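Putative uncharacterized protein (Mycobacterium avium, PDB 2Z6V) is of unknown function but belongs to the sulfotransferase family and probably transfers a sulfuryl group from PAPS to an acceptor. Local coordinates at residues K277-L282 and R306-Q311; I110-P115 and V254-L259; L288-V293 and E297-T302. All coordinates share one frame; numbering follows the deposited sequence.

Contact 1. Residues K277-L282 and R306-Q311. With PLM (palmitic acid), chain C.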
loop_
_atom_site.group_PDB
_atom_site.type_symbol
_atom_site.label_atom_id
_atom_site.label_comp_id
_atom_site.label_asym_id
_atom_site.label_seq_id
_atom_site.Cartn_x
_atom_site.Cartn_y
_atom_site.Cartn_z
ATOM N N LYS A 277 -5.711 15.624 -10.682
ATOM C CA LYS A 277 -4.901 16.003 -9.538
ATOM C C LYS A 277 -4.103 14.783 -9.074
ATOM O O LYS A 277 -2.876 14.825 -8.960
ATOM C CB LYS A 277 -5.812 16.485 -8.410
ATOM C CG LYS A 277 -5.239 17.584 -7.527
ATOM C CD LYS A 277 -4.030 17.137 -6.735
ATOM C CE LYS A 277 -3.558 18.243 -5.795
ATOM N NZ LYS A 277 -2.370 17.831 -4.990
ATOM N N ALA A 278 -4.809 13.687 -8.823
ATOM C CA ALA A 278 -4.176 12.466 -8.363
ATOM C C ALA A 278 -3.061 11.987 -9.288
ATOM O O ALA A 278 -2.072 11.430 -8.824
ATOM C CB ALA A 278 -5.222 11.374 -8.199
ATOM N N THR A 279 -3.213 12.209 -10.588
ATOM C CA THR A 279 -2.209 11.774 -11.554
ATOM C C THR A 279 -0.902 12.545 -11.423
ATOM O O THR A 279 0.184 11.964 -11.435
ATOM C CB THR A 279 -2.737 11.916 -12.993
ATOM O OG1 THR A 279 -3.818 10.996 -13.193
ATOM C CG2 THR A 279 -1.636 11.628 -14.007
ATOM N N GLY A 280 -1.013 13.862 -11.301
ATOM C CA GLY A 280 0.171 14.689 -11.165
ATOM C C GLY A 280 0.825 14.448 -9.820
ATOM O O GLY A 280 2.050 14.537 -9.682
ATOM N N SER A 281 -0.006 14.142 -8.827
ATOM C CA SER A 281 0.478 13.870 -7.486
ATOM C C SER A 281 1.244 12.551 -7.503
ATOM O O SER A 281 2.219 12.387 -6.766
ATOM C CB SER A 281 -0.695 13.791 -6.506
ATOM O OG SER A 281 -0.242 13.566 -5.183
ATOM N N LEU A 282 0.813 11.617 -8.350
ATOM C CA LEU A 282 1.492 10.324 -8.446
ATOM C C LEU A 282 2.901 10.526 -8.980
ATOM O O LEU A 282 3.859 10.011 -8.413
ATOM C CB LEU A 282 0.738 9.347 -9.365
ATOM C CG LEU A 282 1.438 7.985 -9.499
ATOM C CD1 LEU A 282 1.622 7.376 -8.117
ATOM C CD2 LEU A 282 0.636 7.045 -10.378
ATOM N N ARG A 306 3.485 9.697 -18.960
ATOM C CA ARG A 306 2.755 8.672 -19.693
ATOM C C ARG A 306 2.655 7.376 -18.901
ATOM O O ARG A 306 1.674 6.641 -19.041
ATOM C CB ARG A 306 3.375 8.396 -21.070
ATOM C CG ARG A 306 4.877 8.430 -21.109
ATOM C CD ARG A 306 5.373 9.867 -21.209
ATOM N NE ARG A 306 5.621 10.295 -22.587
ATOM C CZ ARG A 306 6.602 9.824 -23.357
ATOM N NH1 ARG A 306 7.438 8.901 -22.893
ATOM N NH2 ARG A 306 6.752 10.286 -24.593
ATOM N N LEU A 307 3.658 7.090 -18.073
ATOM C CA LEU A 307 3.615 5.879 -17.259
ATOM C C LEU A 307 2.532 6.067 -16.194
ATOM O O LEU A 307 1.723 5.169 -15.953
ATOM C CB LEU A 307 4.976 5.600 -16.597
ATOM C CG LEU A 307 5.025 4.498 -15.512
ATOM C CD1 LEU A 307 4.413 3.186 -16.015
ATOM C CD2 LEU A 307 6.480 4.275 -15.075
ATOM N N ALA A 308 2.508 7.241 -15.571
ATOM C CA ALA A 308 1.506 7.521 -14.551
ATOM C C ALA A 308 0.120 7.405 -15.176
ATOM O O ALA A 308 -0.802 6.877 -14.563
ATOM C CB ALA A 308 1.709 8.921 -13.975
ATOM N N MET A 309 -0.017 7.901 -16.402
ATOM C CA MET A 309 -1.289 7.852 -17.114
ATOM C C MET A 309 -1.704 6.408 -17.369
ATOM O O MET A 309 -2.858 6.041 -17.181
ATOM C CB MET A 309 -1.169 8.588 -18.447
ATOM C CG MET A 309 -2.407 8.503 -19.312
ATOM S SD MET A 309 -2.115 9.173 -20.957
ATOM C CE MET A 309 -2.079 10.916 -20.613
ATOM N N TRP A 310 -0.745 5.602 -17.805
ATOM C CA TRP A 310 -0.964 4.192 -18.092
ATOM C C TRP A 310 -1.395 3.462 -16.815
ATOM O O TRP A 310 -2.336 2.665 -16.826
ATOM C CB TRP A 310 0.332 3.594 -18.639
ATOM C CG TRP A 310 0.311 2.116 -18.864
ATOM C CD1 TRP A 310 -0.067 1.461 -20.000
ATOM C CD2 TRP A 310 0.728 1.104 -17.938
ATOM N NE1 TRP A 310 0.097 0.102 -19.843
ATOM C CE2 TRP A 310 0.582 -0.143 -18.584
ATOM C CE3 TRP A 310 1.217 1.132 -16.624
ATOM C CZ2 TRP A 310 0.905 -1.352 -17.962
ATOM C CZ3 TRP A 310 1.541 -0.071 -16.005
ATOM C CH2 TRP A 310 1.383 -1.297 -16.677
ATOM N N GLN A 311 -0.706 3.743 -15.714
ATOM C CA GLN A 311 -1.022 3.114 -14.444
ATOM C C GLN A 311 -2.394 3.531 -13.924
ATOM O O GLN A 311 -3.155 2.701 -13.417
ATOM C CB GLN A 311 0.047 3.448 -13.405
ATOM C CG GLN A 311 1.270 2.569 -13.493
ATOM C CD GLN A 311 2.242 2.830 -12.361
ATOM O OE1 GLN A 311 1.832 3.116 -11.245
ATOM N NE2 GLN A 311 3.528 2.715 -12.640
HETATM C C1 PLM C . 5.194 2.590 -8.659
HETATM O O1 PLM C . 5.311 2.536 -9.902
HETATM O O2 PLM C . 5.873 1.946 -7.830
HETATM C C2 PLM C . 4.127 3.527 -8.088
HETATM C C3 PLM C . 2.778 3.318 -8.778
HETATM C C4 PLM C . 1.659 4.145 -8.140
HETATM C C5 PLM C . 1.445 3.770 -6.672
HETATM C C6 PLM C . 2.467 4.446 -5.755
HETATM C C7 PLM C . 2.431 3.814 -4.363
HETATM C C8 PLM C . 3.071 2.425 -4.384
HETATM C C9 PLM C . 2.274 1.465 -3.500
HETATM C CA PLM C . 2.056 2.042 -2.100
HETATM C CB PLM C . 0.884 1.359 -1.391
HETATM C CC PLM C . -0.376 1.465 -2.251
HETATM C CD PLM C . -0.369 0.413 -3.363
HETATM C CE PLM C . -1.292 0.788 -4.525
HETATM C CF PLM C . -0.777 2.050 -5.220
HETATM C CG PLM C . -1.586 2.379 -6.475
#
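Leu-282 and Thr-279 lie over Ala-308, whose methyl group lies in the buried interface between two helices. The Leu-282 branch CD2 stands 4.2 Å from Ala-308 CB, while Thr-279 brings both its methyl and its main chain: CG2 is 4.3 Å and O 4.2 Å from Ala-308 CB. Thr-279 OG1 turns back to Pro-275 O in its own helix, leaving CG2 for the apolar contact. The two segments belong to helices 275-285 and 301-326, whose short axes approach to 9.4 Å at 128°. In the sulfotransferase fold, the first of these follows a strand of the parallel sheet, and the strand-helix junction with Ser-281 probably belongs, as in other sulfotransferases, to the 3'-phosphate part of the PAPS site. On the ligand side of Ala-308 the packing passes to palmitic acid. Leu-282, with CG trans to its N (chi1 179°), turns CD1 to the lipid chain, 3.9 Å from C6. From the other helix, Gln-311 extends beyond CG to the carboxylate, where NE2 donates to O1 at 3.3 Å with an N-H...O angle of 157°; Asp-205 is a second, weak partner of NE2. The fit of the amide oxygen against the lipid is doubtful. Leu-395 and Phe-399 of helix 392-405 cover Thr-279, whereas Arg-306, at the other end of its segment, lies on the solvent side and Ser-281 turns away to Arg-116.

Contact 2. Residues I110-P115 and V254-L259. With PLM (palmitic acid), chain C.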
loop_
_atom_site.group_PDB
_atom_site.type_symbol
_atom_site.label_atom_id
_atom_site.label_comp_id
_atom_site.label_asym_id
_atom_site.label_seq_id
_atom_site.Cartn_x
_atom_site.Cartn_y
_atom_site.Cartn_z
ATOM N N ILE A 110 -12.146 -3.062 3.037
ATOM C CA ILE A 110 -10.996 -2.748 2.191
ATOM C C ILE A 110 -11.127 -1.483 1.344
ATOM O O ILE A 110 -12.068 -1.352 0.558
ATOM C CB ILE A 110 -10.691 -3.922 1.233
ATOM C CG1 ILE A 110 -10.562 -5.225 2.023
ATOM C CG2 ILE A 110 -9.407 -3.648 0.467
ATOM C CD1 ILE A 110 -10.210 -6.440 1.171
ATOM N N VAL A 111 -10.169 -0.568 1.489
ATOM C CA VAL A 111 -10.171 0.690 0.732
ATOM C C VAL A 111 -9.281 0.573 -0.511
ATOM O O VAL A 111 -8.119 0.188 -0.417
ATOM C CB VAL A 111 -9.660 1.873 1.597
ATOM C CG1 VAL A 111 -9.653 3.158 0.773
ATOM C CG2 VAL A 111 -10.530 2.029 2.833
ATOM N N LEU A 112 -9.831 0.916 -1.671
ATOM C CA LEU A 112 -9.092 0.817 -2.924
ATOM C C LEU A 112 -9.381 2.003 -3.830
ATOM O O LEU A 112 -10.213 2.849 -3.510
ATOM C CB LEU A 112 -9.475 -0.484 -3.636
ATOM C CG LEU A 112 -10.978 -0.691 -3.889
ATOM C CD1 LEU A 112 -11.408 0.064 -5.145
ATOM C CD2 LEU A 112 -11.275 -2.176 -4.045
ATOM N N GLY A 113 -8.697 2.057 -4.965
ATOM C CA GLY A 113 -8.902 3.150 -5.900
ATOM C C GLY A 113 -7.582 3.646 -6.456
ATOM O O GLY A 113 -6.622 2.884 -6.557
ATOM N N MET A 114 -7.524 4.920 -6.823
ATOM C CA MET A 114 -6.286 5.482 -7.351
ATOM C C MET A 114 -5.390 5.903 -6.194
ATOM O O MET A 114 -5.855 6.102 -5.065
ATOM C CB MET A 114 -6.549 6.740 -8.179
ATOM C CG MET A 114 -7.535 6.619 -9.316
ATOM S SD MET A 114 -7.733 8.226 -10.146
ATOM C CE MET A 114 -8.722 9.124 -8.917
ATOM N N PRO A 115 -4.078 6.019 -6.453
ATOM C CA PRO A 115 -3.200 6.449 -5.362
ATOM C C PRO A 115 -3.365 7.969 -5.279
ATOM O O PRO A 115 -3.854 8.594 -6.226
ATOM C CB PRO A 115 -1.814 6.030 -5.849
ATOM C CG PRO A 115 -1.936 6.145 -7.342
ATOM C CD PRO A 115 -3.297 5.548 -7.614
ATOM N N VAL A 254 -6.656 -2.361 -9.086
ATOM C CA VAL A 254 -6.076 -2.995 -10.254
ATOM C C VAL A 254 -6.255 -4.506 -10.149
ATOM O O VAL A 254 -6.742 -5.153 -11.077
ATOM C CB VAL A 254 -4.575 -2.665 -10.353
ATOM C CG1 VAL A 254 -3.963 -3.358 -11.549
ATOM C CG2 VAL A 254 -4.387 -1.150 -10.444
ATOM N N HIS A 255 -5.879 -5.059 -9.004
ATOM C CA HIS A 255 -5.972 -6.494 -8.769
ATOM C C HIS A 255 -7.302 -6.915 -8.140
ATOM O O HIS A 255 -7.374 -7.961 -7.488
ATOM C CB HIS A 255 -4.826 -6.933 -7.849
ATOM C CG HIS A 255 -3.494 -6.366 -8.231
ATOM N ND1 HIS A 255 -2.947 -6.530 -9.484
ATOM C CD2 HIS A 255 -2.607 -5.622 -7.528
ATOM C CE1 HIS A 255 -1.781 -5.910 -9.539
ATOM N NE2 HIS A 255 -1.552 -5.351 -8.364
ATOM N N ILE A 256 -8.356 -6.130 -8.347
ATOM C CA ILE A 256 -9.645 -6.442 -7.730
ATOM C C ILE A 256 -10.194 -7.842 -8.006
ATOM O O ILE A 256 -10.907 -8.407 -7.172
ATOM C CB ILE A 256 -10.714 -5.384 -8.091
ATOM C CG1 ILE A 256 -11.948 -5.590 -7.206
ATOM C CG2 ILE A 256 -11.046 -5.454 -9.571
ATOM C CD1 ILE A 256 -12.848 -4.382 -7.119
ATOM N N GLU A 257 -9.853 -8.413 -9.156
ATOM C CA GLU A 257 -10.319 -9.754 -9.483
ATOM C C GLU A 257 -9.709 -10.834 -8.579
ATOM O O GLU A 257 -10.407 -11.750 -8.140
ATOM C CB GLU A 257 -10.036 -10.083 -10.951
ATOM C CG GLU A 257 -10.908 -9.325 -11.961
ATOM C CD GLU A 257 -12.383 -9.255 -11.554
ATOM O OE1 GLU A 257 -12.850 -10.166 -10.836
ATOM O OE2 GLU A 257 -13.076 -8.295 -11.963
ATOM N N ALA A 258 -8.413 -10.736 -8.299
ATOM C CA ALA A 258 -7.760 -11.723 -7.443
ATOM C C ALA A 258 -8.205 -11.531 -5.991
ATOM O O ALA A 258 -8.355 -12.499 -5.239
ATOM C CB ALA A 258 -6.244 -11.603 -7.555
ATOM N N LEU A 259 -8.405 -10.271 -5.605
ATOM C CA LEU A 259 -8.858 -9.940 -4.261
ATOM C C LEU A 259 -10.195 -10.656 -4.006
ATOM O O LEU A 259 -10.332 -11.411 -3.040
ATOM C CB LEU A 259 -9.021 -8.417 -4.141
ATOM C CG LEU A 259 -9.446 -7.775 -2.814
ATOM C CD1 LEU A 259 -9.269 -6.272 -2.907
ATOM C CD2 LEU A 259 -10.886 -8.100 -2.492
HETATM C C1 PLM C . 5.194 2.590 -8.659
HETATM O O1 PLM C . 5.311 2.536 -9.902
HETATM O O2 PLM C . 5.873 1.946 -7.830
HETATM C C2 PLM C . 4.127 3.527 -8.088
HETATM C C3 PLM C . 2.778 3.318 -8.778
HETATM C C4 PLM C . 1.659 4.145 -8.140
HETATM C C5 PLM C . 1.445 3.770 -6.672
HETATM C C6 PLM C . 2.467 4.446 -5.755
HETATM C C7 PLM C . 2.431 3.814 -4.363
HETATM C C8 PLM C . 3.071 2.425 -4.384
HETATM C C9 PLM C . 2.274 1.465 -3.500
HETATM C CA PLM C . 2.056 2.042 -2.100
HETATM C CB PLM C . 0.884 1.359 -1.391
HETATM C CC PLM C . -0.376 1.465 -2.251
HETATM C CD PLM C . -0.369 0.413 -3.363
HETATM C CE PLM C . -1.292 0.788 -4.525
HETATM C CF PLM C . -0.777 2.050 -5.220
HETATM C CG PLM C . -1.586 2.379 -6.475
#
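The contact belongs to the core of the sulfotransferase alpha/beta fold, where Ile-110 and Leu-112 of the central strand 109-113 of a parallel sheet meet Leu-259 and Ile-256 of helix 256-262. That helix lies within a beta-alpha-beta crossover: it leaves strand 244-248 and leads to strand 267-272, and these two strands flank strand 109-113, so the helix packs on the strand it passes over. Beyond Leu-112 the chain runs into Gly-113, Met-114 and Pro-115, the start of the P-loop-like turn that, as in other sulfotransferases, probably wraps the 5'-phosphosulfate of PAPS. Across the interface there are two apolar touches, made by alternate residues of the strand. Ile-110 and Leu-259 reach for each other tip to tip, with CD1 of Ile-110 4.1 Å from CD2 of Leu-259 and 4.2 Å from its CD1, so that the isoleucine end sits against both branches. An extended Ile-110 chain (chi2 -178°) carries CD1 that far. Leu-112 and Ile-256 instead cross obliquely: Leu-112 CG stands between its own N and carbonyl carbon (chi1 55°), and branch CD2 comes to 4.1 Å from Ile-256 CD1. His-255 is the N-cap of the helix, its O accepting from Leu-259 N at 3.2 Å. His-252 lies against both Ile-110 and Leu-259. Gly-113 O accepts from Ser-253 OG, a further, polar tie between strand end and the approach to the helix. Just past the strand end, the Pro-115 ring receives the tail of palmitic acid: its CB lies 3.7 Å and its CD 3.8 Å from the terminal carbon CG of the lipid.

Contact 3. Residues L288-V293 and E297-T302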
loop_
_atom_site.group_PDB
_atom_site.type_symbol
_atom_site.label_atom_id
_atom_site.label_comp_id
_atom_site.label_asym_id
_atom_site.label_seq_id
_atom_site.Cartn_x
_atom_site.Cartn_y
_atom_site.Cartn_z
ATOM N N LEU A 288 10.758 11.003 -4.822
ATOM C CA LEU A 288 11.508 10.571 -3.650
ATOM C C LEU A 288 12.279 9.257 -3.869
ATOM O O LEU A 288 13.501 9.230 -3.712
ATOM C CB LEU A 288 10.578 10.474 -2.434
ATOM C CG LEU A 288 11.206 10.010 -1.113
ATOM C CD1 LEU A 288 12.567 10.668 -0.890
ATOM C CD2 LEU A 288 10.256 10.340 0.029
ATOM N N PRO A 289 11.594 8.155 -4.237
ATOM C CA PRO A 289 12.385 6.935 -4.436
ATOM C C PRO A 289 13.370 7.024 -5.606
ATOM O O PRO A 289 14.405 6.357 -5.604
ATOM C CB PRO A 289 11.321 5.840 -4.613
ATOM C CG PRO A 289 10.132 6.568 -5.099
ATOM C CD PRO A 289 10.153 7.858 -4.298
ATOM N N GLN A 290 13.050 7.844 -6.601
ATOM C CA GLN A 290 13.946 8.024 -7.742
ATOM C C GLN A 290 15.234 8.657 -7.238
ATOM O O GLN A 290 16.325 8.249 -7.620
ATOM C CB GLN A 290 13.327 8.957 -8.786
ATOM C CG GLN A 290 12.253 8.341 -9.668
ATOM C CD GLN A 290 11.445 9.400 -10.410
ATOM O OE1 GLN A 290 11.933 10.503 -10.665
ATOM N NE2 GLN A 290 10.209 9.066 -10.769
ATOM N N SER A 291 15.096 9.647 -6.363
ATOM C CA SER A 291 16.248 10.354 -5.819
ATOM C C SER A 291 17.036 9.546 -4.802
ATOM O O SER A 291 18.200 9.854 -4.538
ATOM C CB SER A 291 15.816 11.680 -5.184
ATOM O OG SER A 291 15.075 11.477 -3.996
ATOM N N LEU A 292 16.418 8.515 -4.236
ATOM C CA LEU A 292 17.104 7.696 -3.245
ATOM C C LEU A 292 18.011 6.626 -3.828
ATOM O O LEU A 292 18.985 6.232 -3.190
ATOM C CB LEU A 292 16.101 7.015 -2.308
ATOM C CG LEU A 292 15.308 7.885 -1.328
ATOM C CD1 LEU A 292 14.411 6.992 -0.482
ATOM C CD2 LEU A 292 16.256 8.684 -0.435
ATOM N N VAL A 293 17.710 6.152 -5.034
ATOM C CA VAL A 293 18.521 5.087 -5.618
ATOM C C VAL A 293 18.907 5.245 -7.083
ATOM O O VAL A 293 19.604 4.389 -7.627
ATOM C CB VAL A 293 17.806 3.717 -5.463
ATOM C CG1 VAL A 293 17.359 3.523 -4.018
ATOM C CG2 VAL A 293 16.612 3.630 -6.407
ATOM N N GLU A 297 19.496 12.472 -13.317
ATOM C CA GLU A 297 19.729 13.171 -14.581
ATOM C C GLU A 297 19.490 12.265 -15.783
ATOM O O GLU A 297 19.315 12.739 -16.901
ATOM C CB GLU A 297 21.145 13.745 -14.648
ATOM C CG GLU A 297 22.253 12.733 -14.452
ATOM C CD GLU A 297 22.667 12.621 -13.002
ATOM O OE1 GLU A 297 23.008 13.672 -12.407
ATOM O OE2 GLU A 297 22.657 11.491 -12.464
ATOM N N LEU A 298 19.476 10.960 -15.556
ATOM C CA LEU A 298 19.239 10.022 -16.640
ATOM C C LEU A 298 17.737 9.789 -16.826
ATOM O O LEU A 298 17.311 9.096 -17.748
ATOM C CB LEU A 298 19.951 8.701 -16.344
ATOM C CG LEU A 298 21.477 8.787 -16.224
ATOM C CD1 LEU A 298 22.044 7.421 -15.881
ATOM C CD2 LEU A 298 22.069 9.283 -17.536
ATOM N N LEU A 299 16.936 10.386 -15.949
ATOM C CA LEU A 299 15.486 10.240 -16.008
ATOM C C LEU A 299 14.805 11.354 -16.792
ATOM O O LEU A 299 15.260 12.496 -16.787
ATOM C CB LEU A 299 14.901 10.215 -14.597
ATOM C CG LEU A 299 15.284 9.060 -13.680
ATOM C CD1 LEU A 299 14.619 9.272 -12.337
ATOM C CD2 LEU A 299 14.847 7.735 -14.287
ATOM N N ASP A 300 13.711 11.010 -17.458
ATOM C CA ASP A 300 12.937 11.973 -18.225
ATOM C C ASP A 300 11.563 12.083 -17.562
ATOM O O ASP A 300 10.745 11.161 -17.653
ATOM C CB ASP A 300 12.810 11.505 -19.681
ATOM C CG ASP A 300 11.875 12.383 -20.508
ATOM O OD1 ASP A 300 11.634 13.548 -20.114
ATOM O OD2 ASP A 300 11.389 11.909 -21.560
ATOM N N GLN A 301 11.321 13.207 -16.886
ATOM C CA GLN A 301 10.059 13.442 -16.180
ATOM C C GLN A 301 8.851 13.545 -17.097
ATOM O O GLN A 301 7.712 13.353 -16.665
ATOM C CB GLN A 301 10.155 14.704 -15.314
ATOM C CG GLN A 301 11.117 14.567 -14.142
ATOM C CD GLN A 301 10.712 13.470 -13.167
ATOM O OE1 GLN A 301 11.535 12.980 -12.392
ATOM N NE2 GLN A 301 9.440 13.087 -13.193
ATOM N N THR A 302 9.094 13.854 -18.364
ATOM C CA THR A 302 8.007 13.960 -19.321
ATOM C C THR A 302 7.535 12.549 -19.639
ATOM O O THR A 302 6.357 12.324 -19.913
ATOM C CB THR A 302 8.465 14.647 -20.615
ATOM O OG1 THR A 302 8.957 15.959 -20.308
ATOM C CG2 THR A 302 7.307 14.755 -21.593
#
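Gln-290 lies across the end of Leu-299, and the stem of the glutamine does most of the packing: CB is 3.8 Å and CG 3.7 Å from Leu-299 CD1. A single methyl branch of the leucine thus rests along the aliphatic part of Gln-290, the two side chains crossing at a slant. Leu-299 has CG trans to its carbonyl carbon (chi1 -64°) and an extended chi2, which push CD1 outward to the helix. Past this methyl, Gln-290 runs on in an extended chain until its amide approaches that of Gln-301, which comes from the opposite direction on a chain bent at chi2. The two amide planes are nearly coplanar, 24° apart; how each amide is turned about its end is doubtful. This is a short connection between two helices of the sulfotransferase fold: helix 287-293 gives way to a brief link, with a 3-10 turn at 297-298, before helix 301-326. Asp-300 is the N-cap of that last helix, its OD1 accepting from Thr-302 N at 3.1 Å. The N-H arrives from above the carboxylate plane, 65° out of it, and this capping bond sits at the helix start, next to Gln-301, and probably helps fix it. In helix 287-293, Ser-291 OG donates to Leu-288 O at 2.8 Å, one turn back, beside weak main-chain bonds. Further out, Tyr-388 touches Gln-301, Phe-207 packs on Pro-289, and the backbone of Val-293 is bonded to Thr-69.

In the fold
After three N-terminal helices the chain lays down strand 109-113; contact 2 then closes a loop of 138 residues when helix 256-262 returns to that strand. Contact 1 opens only afterwards, so the two are in series. It closes between helices 275-285 and 301-326, with 23 residues between its segments. Contact 3 is nested inside that loop, where helix 287-293 meets the start of helix 301-326, the helix it shares with contact 1. Contacts 1 and 2, centres about 17 Å apart, touch through Ala-278 and Leu-282 against Met-114 and Pro-115 and both reach the palmitic acid; contacts 2 and 3 do not touch.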